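Local coordinates for iron transport multicopper oxidase FET3 (Saccharomyces cerevisiae, PDB 1ZPU), which oxidises ferrous iron to ferric iron with four bound coppers and molecular oxygen for high-affinity iron uptake, and also oxidises cuprous copper, at residues 213-218 and 300-305; 125-130 and 187-192; 148-153 and 465-470. All coordinates share one frame; numbering follows the deposited sequence.

Contact 1. Residues 213-218 and 300-305. With NAG (2-acetamido-2-deoxy-beta-D-glucopyranose), chain I; NAG (2-acetamido-2-deoxy-beta-D-glucopyranose), chain B.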
loop_
_atom_site.group_PDB
_atom_site.type_symbol
_atom_site.label_atom_id
_atom_site.label_comp_id
_atom_site.label_asym_id
_atom_site.label_seq_id
_atom_site.Cartn_x
_atom_site.Cartn_y
_atom_site.Cartn_z
ATOM N N VAL A 213 0.236 17.812 -8.251
ATOM C CA VAL A 213 0.677 18.678 -7.151
ATOM C C VAL A 213 1.035 17.933 -5.865
ATOM O O VAL A 213 1.544 18.540 -4.930
ATOM C CB VAL A 213 -0.326 19.804 -6.828
ATOM C CG1 VAL A 213 -0.498 20.697 -8.020
ATOM C CG2 VAL A 213 -1.650 19.246 -6.362
ATOM N N GLU A 214 0.789 16.627 -5.829
ATOM C CA GLU A 214 1.155 15.816 -4.678
ATOM C C GLU A 214 1.216 14.341 -5.065
ATOM O O GLU A 214 0.369 13.846 -5.823
ATOM C CB GLU A 214 0.144 16.026 -3.541
ATOM C CG GLU A 214 0.505 15.327 -2.229
ATOM C CD GLU A 214 -0.700 14.650 -1.547
ATOM O OE1 GLU A 214 -1.543 15.390 -0.979
ATOM O OE2 GLU A 214 -0.794 13.387 -1.573
ATOM N N ILE A 215 2.222 13.638 -4.554
ATOM C CA ILE A 215 2.199 12.169 -4.568
ATOM C C ILE A 215 2.446 11.620 -3.162
ATOM O O ILE A 215 3.312 12.118 -2.442
ATOM C CB ILE A 215 3.209 11.555 -5.580
ATOM C CG1 ILE A 215 4.640 12.024 -5.296
ATOM C CG2 ILE A 215 2.787 11.851 -7.011
ATOM C CD1 ILE A 215 5.687 11.202 -5.975
ATOM N N ASP A 216 1.669 10.609 -2.777
ATOM C CA ASP A 216 1.811 9.927 -1.482
ATOM C C ASP A 216 2.059 10.884 -0.313
ATOM O O ASP A 216 2.994 10.677 0.473
ATOM C CB ASP A 216 2.938 8.870 -1.526
ATOM C CG ASP A 216 2.704 7.771 -2.577
ATOM O OD1 ASP A 216 3.524 6.819 -2.637
ATOM O OD2 ASP A 216 1.718 7.854 -3.345
ATOM N N GLY A 217 1.258 11.941 -0.208
ATOM C CA GLY A 217 1.429 12.904 0.896
ATOM C C GLY A 217 2.537 13.940 0.740
ATOM O O GLY A 217 2.643 14.861 1.557
ATOM N N ILE A 218 3.357 13.804 -0.303
ATOM C CA ILE A 218 4.483 14.724 -0.574
ATOM C C ILE A 218 4.107 15.762 -1.649
ATOM O O ILE A 218 3.952 15.413 -2.826
ATOM C CB ILE A 218 5.748 13.920 -1.030
ATOM C CG1 ILE A 218 6.216 12.928 0.057
ATOM C CG2 ILE A 218 6.880 14.834 -1.523
ATOM C CD1 ILE A 218 6.601 13.530 1.418
ATOM N N PHE A 300 9.250 9.329 -11.198
ATOM C CA PHE A 300 10.659 9.440 -10.798
ATOM C C PHE A 300 11.186 10.881 -10.938
ATOM O O PHE A 300 12.050 11.312 -10.164
ATOM C CB PHE A 300 11.521 8.452 -11.601
ATOM C CG PHE A 300 12.994 8.513 -11.282
ATOM C CD1 PHE A 300 13.555 7.641 -10.354
ATOM C CD2 PHE A 300 13.830 9.435 -11.919
ATOM C CE1 PHE A 300 14.928 7.695 -10.049
ATOM C CE2 PHE A 300 15.182 9.502 -11.612
ATOM C CZ PHE A 300 15.733 8.625 -10.674
ATOM N N TYR A 301 10.662 11.627 -11.910
ATOM C CA TYR A 301 11.153 12.974 -12.194
ATOM C C TYR A 301 10.367 14.085 -11.489
ATOM O O TYR A 301 10.665 15.272 -11.669
ATOM C CB TYR A 301 11.200 13.204 -13.706
ATOM C CG TYR A 301 12.204 12.318 -14.415
ATOM C CD1 TYR A 301 11.794 11.159 -15.081
ATOM C CD2 TYR A 301 13.560 12.633 -14.417
ATOM C CE1 TYR A 301 12.709 10.340 -15.731
ATOM C CE2 TYR A 301 14.481 11.824 -15.059
ATOM C CZ TYR A 301 14.048 10.680 -15.713
ATOM O OH TYR A 301 14.968 9.880 -16.352
ATOM N N LEU A 302 9.366 13.697 -10.693
ATOM C CA LEU A 302 8.634 14.653 -9.856
ATOM C C LEU A 302 9.565 15.373 -8.858
ATOM O O LEU A 302 10.589 14.819 -8.424
ATOM C CB LEU A 302 7.482 13.967 -9.144
ATOM C CG LEU A 302 6.074 14.108 -9.743
ATOM C CD1 LEU A 302 6.061 14.497 -11.222
ATOM C CD2 LEU A 302 5.296 12.827 -9.499
ATOM N N GLN A 303 9.229 16.620 -8.525
ATOM C CA GLN A 303 10.104 17.437 -7.681
ATOM C C GLN A 303 9.369 17.920 -6.444
ATOM O O GLN A 303 8.500 18.792 -6.541
ATOM C CB GLN A 303 10.646 18.624 -8.459
ATOM C CG GLN A 303 11.446 18.226 -9.674
ATOM C CD GLN A 303 11.709 19.380 -10.606
ATOM O OE1 GLN A 303 11.640 19.228 -11.820
ATOM N NE2 GLN A 303 12.004 20.542 -10.046
ATOM N N PRO A 304 9.690 17.332 -5.276
ATOM C CA PRO A 304 9.144 17.754 -3.989
ATOM C C PRO A 304 9.168 19.262 -3.796
ATOM O O PRO A 304 10.159 19.910 -4.136
ATOM C CB PRO A 304 10.097 17.103 -2.994
ATOM C CG PRO A 304 10.501 15.852 -3.670
ATOM C CD PRO A 304 10.582 16.167 -5.130
ATOM N N TYR A 305 8.085 19.814 -3.260
ATOM C CA TYR A 305 8.016 21.246 -2.959
ATOM C C TYR A 305 9.023 21.612 -1.874
ATOM O O TYR A 305 9.700 22.626 -1.974
ATOM C CB TYR A 305 6.600 21.645 -2.537
ATOM C CG TYR A 305 6.382 23.139 -2.421
ATOM C CD1 TYR A 305 6.276 23.941 -3.561
ATOM C CD2 TYR A 305 6.271 23.749 -1.171
ATOM C CE1 TYR A 305 6.071 25.311 -3.460
ATOM C CE2 TYR A 305 6.069 25.115 -1.060
ATOM C CZ TYR A 305 5.972 25.894 -2.206
ATOM O OH TYR A 305 5.778 27.258 -2.094
HETATM C C1 NAG I . 7.801 16.834 -15.326
HETATM C C2 NAG I . 9.051 17.283 -14.577
HETATM C C3 NAG I . 10.323 17.170 -15.443
HETATM C C4 NAG I . 10.387 16.030 -16.473
HETATM C C5 NAG I . 9.006 15.448 -16.823
HETATM C C6 NAG I . 9.086 13.975 -17.208
HETATM C C7 NAG I . 8.571 19.040 -12.845
HETATM C C8 NAG I . 8.207 18.023 -11.786
HETATM N N2 NAG I . 8.856 18.648 -14.101
HETATM O O3 NAG I . 11.454 17.027 -14.612
HETATM O O4 NAG I . 11.047 16.584 -17.610
HETATM O O5 NAG I . 8.103 15.520 -15.737
HETATM O O6 NAG I . 7.850 13.335 -16.959
HETATM O O7 NAG I . 8.602 20.231 -12.539
HETATM C C1 NAG B . 11.872 15.727 -18.469
HETATM C C2 NAG B . 13.309 16.281 -18.671
HETATM C C3 NAG B . 14.394 15.384 -18.021
HETATM C C4 NAG B . 14.219 13.883 -18.307
HETATM C C5 NAG B . 12.842 13.627 -18.925
HETATM C C6 NAG B . 12.461 12.151 -19.039
HETATM C C7 NAG B . 13.660 17.641 -20.789
HETATM C C8 NAG B . 12.819 17.690 -22.080
HETATM N N2 NAG B . 13.623 16.481 -20.100
HETATM O O3 NAG B . 14.420 15.570 -16.619
HETATM O O4 NAG B . 15.254 13.433 -19.154
HETATM O O5 NAG B . 11.894 14.339 -18.146
HETATM O O6 NAG B . 11.356 12.029 -19.917
HETATM O O7 NAG B . 14.340 18.634 -20.444
#

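Contact 2. Residues 125-130 and 187-192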
loop_
_atom_site.group_PDB
_atom_site.type_symbol
_atom_site.label_atom_id
_atom_site.label_comp_id
_atom_site.label_asym_id
_atom_site.label_seq_id
_atom_site.Cartn_x
_atom_site.Cartn_y
_atom_site.Cartn_z
ATOM N N ASP A 125 -2.777 24.199 6.340
ATOM C CA ASP A 125 -2.963 25.596 5.982
ATOM C C ASP A 125 -1.930 26.137 4.984
ATOM O O ASP A 125 -2.152 27.178 4.356
ATOM C CB ASP A 125 -3.004 26.455 7.255
ATOM C CG ASP A 125 -4.411 26.530 7.866
ATOM O OD1 ASP A 125 -5.129 25.488 7.885
ATOM O OD2 ASP A 125 -4.799 27.642 8.313
ATOM N N SER A 126 -0.813 25.432 4.835
ATOM C CA SER A 126 0.283 25.907 3.994
ATOM C C SER A 126 0.442 25.101 2.696
ATOM O O SER A 126 1.565 24.873 2.231
ATOM C CB SER A 126 1.590 25.901 4.797
ATOM O OG SER A 126 1.850 24.602 5.311
ATOM N N PHE A 127 -0.678 24.667 2.119
ATOM C CA PHE A 127 -0.653 24.048 0.793
ATOM C C PHE A 127 -0.441 25.155 -0.229
ATOM O O PHE A 127 -1.197 26.121 -0.241
ATOM C CB PHE A 127 -1.946 23.285 0.499
ATOM C CG PHE A 127 -1.941 22.585 -0.835
ATOM C CD1 PHE A 127 -1.224 21.396 -1.012
ATOM C CD2 PHE A 127 -2.651 23.113 -1.915
ATOM C CE1 PHE A 127 -1.206 20.758 -2.246
ATOM C CE2 PHE A 127 -2.646 22.479 -3.152
ATOM C CZ PHE A 127 -1.925 21.301 -3.322
ATOM N N PRO A 128 0.587 25.020 -1.091
ATOM C CA PRO A 128 1.056 26.121 -1.941
ATOM C C PRO A 128 0.110 26.569 -3.057
ATOM O O PRO A 128 0.211 27.703 -3.503
ATOM C CB PRO A 128 2.345 25.565 -2.562
ATOM C CG PRO A 128 2.695 24.370 -1.740
ATOM C CD PRO A 128 1.385 23.805 -1.319
ATOM N N TYR A 129 -0.804 25.709 -3.497
ATOM C CA TYR A 129 -1.614 26.012 -4.679
ATOM C C TYR A 129 -3.073 26.326 -4.377
ATOM O O TYR A 129 -3.641 25.847 -3.398
ATOM C CB TYR A 129 -1.514 24.884 -5.715
ATOM C CG TYR A 129 -0.109 24.364 -5.906
ATOM C CD1 TYR A 129 0.238 23.090 -5.470
ATOM C CD2 TYR A 129 0.883 25.155 -6.489
ATOM C CE1 TYR A 129 1.526 22.604 -5.626
ATOM C CE2 TYR A 129 2.175 24.678 -6.653
ATOM C CZ TYR A 129 2.487 23.400 -6.217
ATOM O OH TYR A 129 3.757 22.900 -6.363
ATOM N N ASP A 130 -3.662 27.144 -5.244
ATOM C CA ASP A 130 -5.057 27.557 -5.135
ATOM C C ASP A 130 -5.969 26.619 -5.891
ATOM O O ASP A 130 -5.607 26.114 -6.961
ATOM C CB ASP A 130 -5.246 28.948 -5.726
ATOM C CG ASP A 130 -4.778 30.046 -4.800
ATOM O OD1 ASP A 130 -4.275 29.727 -3.694
ATOM O OD2 ASP A 130 -4.914 31.236 -5.179
ATOM N N THR A 187 -11.230 25.456 -10.935
ATOM C CA THR A 187 -10.087 24.621 -10.628
ATOM C C THR A 187 -10.483 23.643 -9.532
ATOM O O THR A 187 -10.857 24.051 -8.427
ATOM C CB THR A 187 -8.871 25.450 -10.164
ATOM O OG1 THR A 187 -8.425 26.298 -11.230
ATOM C CG2 THR A 187 -7.721 24.540 -9.735
ATOM N N TYR A 188 -10.405 22.352 -9.846
ATOM C CA TYR A 188 -10.705 21.292 -8.887
ATOM C C TYR A 188 -9.431 20.647 -8.397
ATOM O O TYR A 188 -8.531 20.349 -9.191
ATOM C CB TYR A 188 -11.590 20.227 -9.524
ATOM C CG TYR A 188 -13.015 20.660 -9.705
ATOM C CD1 TYR A 188 -13.399 21.425 -10.812
ATOM C CD2 TYR A 188 -13.991 20.313 -8.770
ATOM C CE1 TYR A 188 -14.733 21.827 -10.977
ATOM C CE2 TYR A 188 -15.315 20.712 -8.921
ATOM C CZ TYR A 188 -15.679 21.464 -10.022
ATOM O OH TYR A 188 -16.985 21.855 -10.177
ATOM N N LEU A 189 -9.342 20.439 -7.088
ATOM C CA LEU A 189 -8.307 19.565 -6.537
ATOM C C LEU A 189 -8.848 18.125 -6.535
ATOM O O LEU A 189 -9.805 17.791 -5.828
ATOM C CB LEU A 189 -7.874 20.017 -5.141
ATOM C CG LEU A 189 -6.638 19.329 -4.552
ATOM C CD1 LEU A 189 -5.365 19.895 -5.134
ATOM C CD2 LEU A 189 -6.608 19.438 -3.043
ATOM N N LEU A 190 -8.240 17.289 -7.362
ATOM C CA LEU A 190 -8.713 15.945 -7.561
ATOM C C LEU A 190 -7.697 14.976 -6.959
ATOM O O LEU A 190 -6.565 14.878 -7.440
ATOM C CB LEU A 190 -8.893 15.718 -9.066
ATOM C CG LEU A 190 -9.781 14.597 -9.595
ATOM C CD1 LEU A 190 -9.832 14.667 -11.100
ATOM C CD2 LEU A 190 -9.259 13.262 -9.175
ATOM N N ARG A 191 -8.107 14.275 -5.904
ATOM C CA ARG A 191 -7.263 13.256 -5.275
ATOM C C ARG A 191 -7.527 11.906 -5.900
ATOM O O ARG A 191 -8.575 11.306 -5.676
ATOM C CB ARG A 191 -7.536 13.156 -3.774
ATOM C CG ARG A 191 -7.455 14.442 -3.001
ATOM C CD ARG A 191 -8.154 14.264 -1.678
ATOM N NE ARG A 191 -8.644 15.530 -1.158
ATOM C CZ ARG A 191 -7.911 16.337 -0.398
ATOM N NH1 ARG A 191 -6.664 15.985 -0.053
ATOM N NH2 ARG A 191 -8.422 17.490 0.026
ATOM N N ILE A 192 -6.576 11.415 -6.675
ATOM C CA ILE A 192 -6.750 10.120 -7.321
ATOM C C ILE A 192 -6.007 9.074 -6.514
ATOM O O ILE A 192 -4.790 9.156 -6.386
ATOM C CB ILE A 192 -6.271 10.127 -8.798
ATOM C CG1 ILE A 192 -6.816 11.347 -9.511
ATOM C CG2 ILE A 192 -6.790 8.926 -9.545
ATOM C CD1 ILE A 192 -5.950 11.820 -10.665
#

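Contact 3. Residues 148-153 and 465-470. With CU1 (copper (I) ion), chain C.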
loop_
_atom_site.group_PDB
_atom_site.type_symbol
_atom_site.label_atom_id
_atom_site.label_comp_id
_atom_site.label_asym_id
_atom_site.label_seq_id
_atom_site.Cartn_x
_atom_site.Cartn_y
_atom_site.Cartn_z
ATOM N N THR A 148 -11.138 -15.037 0.383
ATOM C CA THR A 148 -11.064 -16.325 1.054
ATOM C C THR A 148 -11.199 -17.504 0.086
ATOM O O THR A 148 -10.408 -18.460 0.157
ATOM C CB THR A 148 -12.065 -16.379 2.237
ATOM O OG1 THR A 148 -11.390 -15.921 3.418
ATOM C CG2 THR A 148 -12.641 -17.797 2.474
ATOM N N ASP A 149 -12.167 -17.405 -0.831
ATOM C CA ASP A 149 -12.416 -18.447 -1.832
ATOM C C ASP A 149 -11.360 -18.538 -2.940
ATOM O O ASP A 149 -10.938 -19.645 -3.320
ATOM C CB ASP A 149 -13.822 -18.294 -2.392
ATOM C CG ASP A 149 -14.877 -18.653 -1.367
ATOM O OD1 ASP A 149 -14.592 -19.536 -0.523
ATOM O OD2 ASP A 149 -15.981 -18.066 -1.391
ATOM N N LEU A 150 -10.918 -17.381 -3.429
ATOM C CA LEU A 150 -9.874 -17.334 -4.440
ATOM C C LEU A 150 -8.557 -17.901 -3.923
ATOM O O LEU A 150 -7.865 -18.620 -4.647
ATOM C CB LEU A 150 -9.686 -15.914 -4.984
ATOM C CG LEU A 150 -10.913 -15.296 -5.669
ATOM C CD1 LEU A 150 -10.693 -13.856 -5.989
ATOM C CD2 LEU A 150 -11.309 -16.087 -6.909
ATOM N N THR A 151 -8.234 -17.595 -2.669
ATOM C CA THR A 151 -7.013 -18.062 -2.021
ATOM C C THR A 151 -6.860 -19.584 -2.073
ATOM O O THR A 151 -5.746 -20.094 -2.166
ATOM C CB THR A 151 -6.999 -17.623 -0.548
ATOM O OG1 THR A 151 -7.106 -16.198 -0.483
ATOM C CG2 THR A 151 -5.718 -18.071 0.166
ATOM N N LYS A 152 -7.981 -20.296 -2.014
ATOM C CA LYS A 152 -7.975 -21.753 -2.002
ATOM C C LYS A 152 -7.363 -22.312 -3.268
ATOM O O LYS A 152 -6.630 -23.305 -3.226
ATOM C CB LYS A 152 -9.392 -22.301 -1.849
ATOM C CG LYS A 152 -9.991 -22.108 -0.488
ATOM C CD LYS A 152 -11.481 -22.325 -0.561
ATOM C CE LYS A 152 -12.174 -21.840 0.699
ATOM N NZ LYS A 152 -13.522 -22.486 0.786
ATOM N N SER A 153 -7.677 -21.681 -4.393
ATOM C CA SER A 153 -7.111 -22.104 -5.669
ATOM C C SER A 153 -5.906 -21.259 -6.096
ATOM O O SER A 153 -5.209 -21.632 -7.033
ATOM C CB SER A 153 -8.167 -22.170 -6.776
ATOM O OG SER A 153 -8.901 -20.963 -6.841
ATOM N N ILE A 465 0.694 -5.748 -3.716
ATOM C CA ILE A 465 -0.236 -6.599 -4.419
ATOM C C ILE A 465 -0.613 -7.691 -3.453
ATOM O O ILE A 465 0.221 -8.506 -3.068
ATOM C CB ILE A 465 0.376 -7.227 -5.678
ATOM C CG1 ILE A 465 0.511 -6.180 -6.796
ATOM C CG2 ILE A 465 -0.477 -8.437 -6.140
ATOM C CD1 ILE A 465 1.371 -6.631 -7.968
ATOM N N GLU A 466 -1.878 -7.705 -3.065
ATOM C CA GLU A 466 -2.352 -8.570 -2.006
ATOM C C GLU A 466 -1.982 -10.037 -2.190
ATOM O O GLU A 466 -1.629 -10.728 -1.224
ATOM C CB GLU A 466 -3.852 -8.381 -1.860
ATOM C CG GLU A 466 -4.189 -7.185 -0.969
ATOM C CD GLU A 466 -3.952 -7.490 0.521
ATOM O OE1 GLU A 466 -4.733 -8.311 1.084
ATOM O OE2 GLU A 466 -2.991 -6.915 1.112
ATOM N N TRP A 467 -2.050 -10.502 -3.435
ATOM C CA TRP A 467 -1.685 -11.872 -3.761
ATOM C C TRP A 467 -0.215 -12.148 -3.457
ATOM O O TRP A 467 0.123 -13.211 -2.947
ATOM C CB TRP A 467 -2.003 -12.166 -5.222
ATOM C CG TRP A 467 -3.396 -11.733 -5.617
ATOM C CD1 TRP A 467 -3.728 -10.775 -6.535
ATOM C CD2 TRP A 467 -4.641 -12.248 -5.099
ATOM N NE1 TRP A 467 -5.103 -10.672 -6.627
ATOM C CE2 TRP A 467 -5.682 -11.556 -5.754
ATOM C CE3 TRP A 467 -4.968 -13.226 -4.151
ATOM C CZ2 TRP A 467 -7.028 -11.805 -5.493
ATOM C CZ3 TRP A 467 -6.302 -13.476 -3.883
ATOM C CH2 TRP A 467 -7.322 -12.764 -4.555
ATOM N N HIS A 468 0.651 -11.183 -3.747
ATOM C CA HIS A 468 2.070 -11.371 -3.547
ATOM C C HIS A 468 2.454 -11.300 -2.063
ATOM O O HIS A 468 3.387 -11.990 -1.608
ATOM C CB HIS A 468 2.870 -10.389 -4.401
ATOM C CG HIS A 468 2.626 -10.536 -5.874
ATOM N ND1 HIS A 468 3.059 -9.606 -6.799
ATOM C CD2 HIS A 468 1.978 -11.490 -6.582
ATOM C CE1 HIS A 468 2.697 -9.987 -8.008
ATOM N NE2 HIS A 468 2.038 -11.123 -7.903
ATOM N N LEU A 469 1.732 -10.468 -1.312
ATOM C CA LEU A 469 1.899 -10.413 0.129
ATOM C C LEU A 469 1.462 -11.740 0.760
ATOM O O LEU A 469 2.093 -12.221 1.697
ATOM C CB LEU A 469 1.112 -9.251 0.700
ATOM C CG LEU A 469 1.232 -8.964 2.196
ATOM C CD1 LEU A 469 2.679 -8.630 2.630
ATOM C CD2 LEU A 469 0.245 -7.846 2.554
ATOM N N LEU A 470 0.396 -12.334 0.226
ATOM C CA LEU A 470 -0.035 -13.678 0.631
ATOM C C LEU A 470 1.011 -14.724 0.318
ATOM O O LEU A 470 1.161 -15.694 1.075
ATOM C CB LEU A 470 -1.357 -14.068 -0.029
ATOM C CG LEU A 470 -2.583 -13.600 0.746
ATOM C CD1 LEU A 470 -3.792 -13.485 -0.174
ATOM C CD2 LEU A 470 -2.867 -14.533 1.928
HETATM CU CU CU1 C . 4.326 -8.022 -6.318
#

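Contact 1. Residues 213-218 and 300-305
Ile215 and Leu302 meet through their branches. Ile215 CG2 lies 3.7 Å from Leu302 CD2, and Ile215 CD1 also comes close to that methyl. The two side chains run at a slant to one another. Ile218 CG2 rests on Pro304 CB at 4.2 Å. No hydrogen bond crosses between the segments. Ile215 ends one strand and Ile218 begins the next, in a beta hairpin with a two-residue loop, Asp216-Gly217. A type I' turn closes it, and Ile218 N donates to Ile215 O at 2.7 Å. This hairpin joins the two strands at one side of the six-stranded sheet of the second cupredoxin domain. Glu214, just before the turn, takes the N-H of Gly217 on OE2, from above its carboxylate plane. On the far side of Leu302 stands the glycan on Asn223. Tyr301 follows its sugars outward. Its CB is 3.9 Å from O3 of the first NAG (chain I). Its CG is anti to the carbonyl carbon (chi1 -65°), which carries the ring along to the second NAG (chain B). There CD2 meets O3, CE2 meets C4, and C6 lies over one ring face, offset toward the rim, 3.8 Å from CE1. Losing the ring to an alanine here would probably leave the second sugar without its packing surface and freer to swing. Phe300 CD2 lies over the centre of the other face.

Contact 2. Residues 125-130 and 187-192
Phe127 reaches across to Leu189. Its loop leads from strand 117-123 of the first cupredoxin domain to strand 133-142 of the second. Leu189 sits on strand 187-194, between strands 133-142 and 235-241 in the six-stranded sheet of that second domain. The contact therefore lays the interdomain connection against a face of the sheet it is about to join. Phe127 CG is anti to the backbone N (chi1 -178°). This extends the ring toward the strand, and its tip CZ comes 4.1 Å from Leu189 CD1. The methyl meets the ring at a slant. Pro128 comes next and turns back on its neighbours. Its CD lies 3.5 Å above the Phe127 ring, offset toward the rim. Its CB sits over the centre of the Tyr129 ring. Tyr129 points its ring away from strand 187-194, and its OH is hydrogen-bonded to Thr220 O. At Asp130 the backbone makes the touch. Asp130 O lies 3.8 Å from Thr187 CG2, a van der Waals contact only. The threonine methyl is anti to its own backbone N, and the chi1 of -64° puts OG1 beside that N. There OG1 hydrogen-bonds His241 ND1, so the methyl is what faces the loop. Arg191, two residues beyond Leu189, forms a salt bridge with Glu134. Leu189 CD2 lies 4.0 Å above the plane of the Arg191 guanidinium, offset toward its rim.

Contact 3. Residues 148-153 and 465-470
Thr151 and Trp467 have the closest backbones, CA to CA 8.4 Å, where the axes of the short helical segments 148-153 and 466-470 pass 12.0 Å apart, with 57° between their N-to-C directions. The contact links two cupredoxin domains of the multicopper oxidase fold, the second through helix 148-153 and the third through helix 466-470. The third-domain helix follows strand 457-463, whose end holds the copper ligands His462 and Cys463, with His464 just after it. At this axis distance the helices do not interlock closely, and Trp467 spans much of the gap. Its CG is anti to the carbonyl carbon (chi1 -48°), and the far corner of the indole points at the other helix. That corner, CH2, lies 3.8 Å from Leu150 CD1 and 4.0 Å from Leu150 CB. The leucine approaches obliquely. Thr151 OG1 comes instead to the ring edge near the indole plane, 4.4 Å from Trp467 CZ3. It also lies 4.3 Å from Leu470 CD1. Neither is a polar bond; the hydroxyl is hydrogen-bonded to Val147 O. The indole is held from several directions. Its NE1 is hydrogen-bonded to Tyr143 OH, and the rings of Tyr143, Phe154 and Phe198 each meet it edge-to-face. The hydrogen bond and the three rings are likely to limit rotation of the indole. The next residue, His468, binds the type 1 copper through ND1 at 2.1 Å, with Cys463 and His392 as the other ligands. Its other ring nitrogen, NE2, is hydrogen-bonded to Glu164 OE2, so both nitrogens are engaged. Ile465, at the N-cap position of the helix, covers one face of this imidazole. Its CG2 sits 3.7 Å above the His468 ring, over the centre.

How the contacts relate
Contacts 1 and 2 are neighbours, with centres 13 Å apart, and reach the same sheet of the second cupredoxin domain. They touch directly: Val213 CG2 is 3.7 Å from Phe127 CZ, and Tyr305 CE2 is 3.5 Å from Pro128 CG. Contact 3 lies on the opposite side of the chain's centre, its own centre 31 Å from that of contact 1 and 36 Å from that of contact 2. It alone holds a copper ligand. In contact 1 the Ile215 side chain is about 11 Å from that of His62, a type 3 ligand; in contact 3 the Leu470 side chain is about 12 Å from a second copper. Contact 2 is away from the copper sites. In sequence, contact 3 encloses contact 1 and alternates with contact 2.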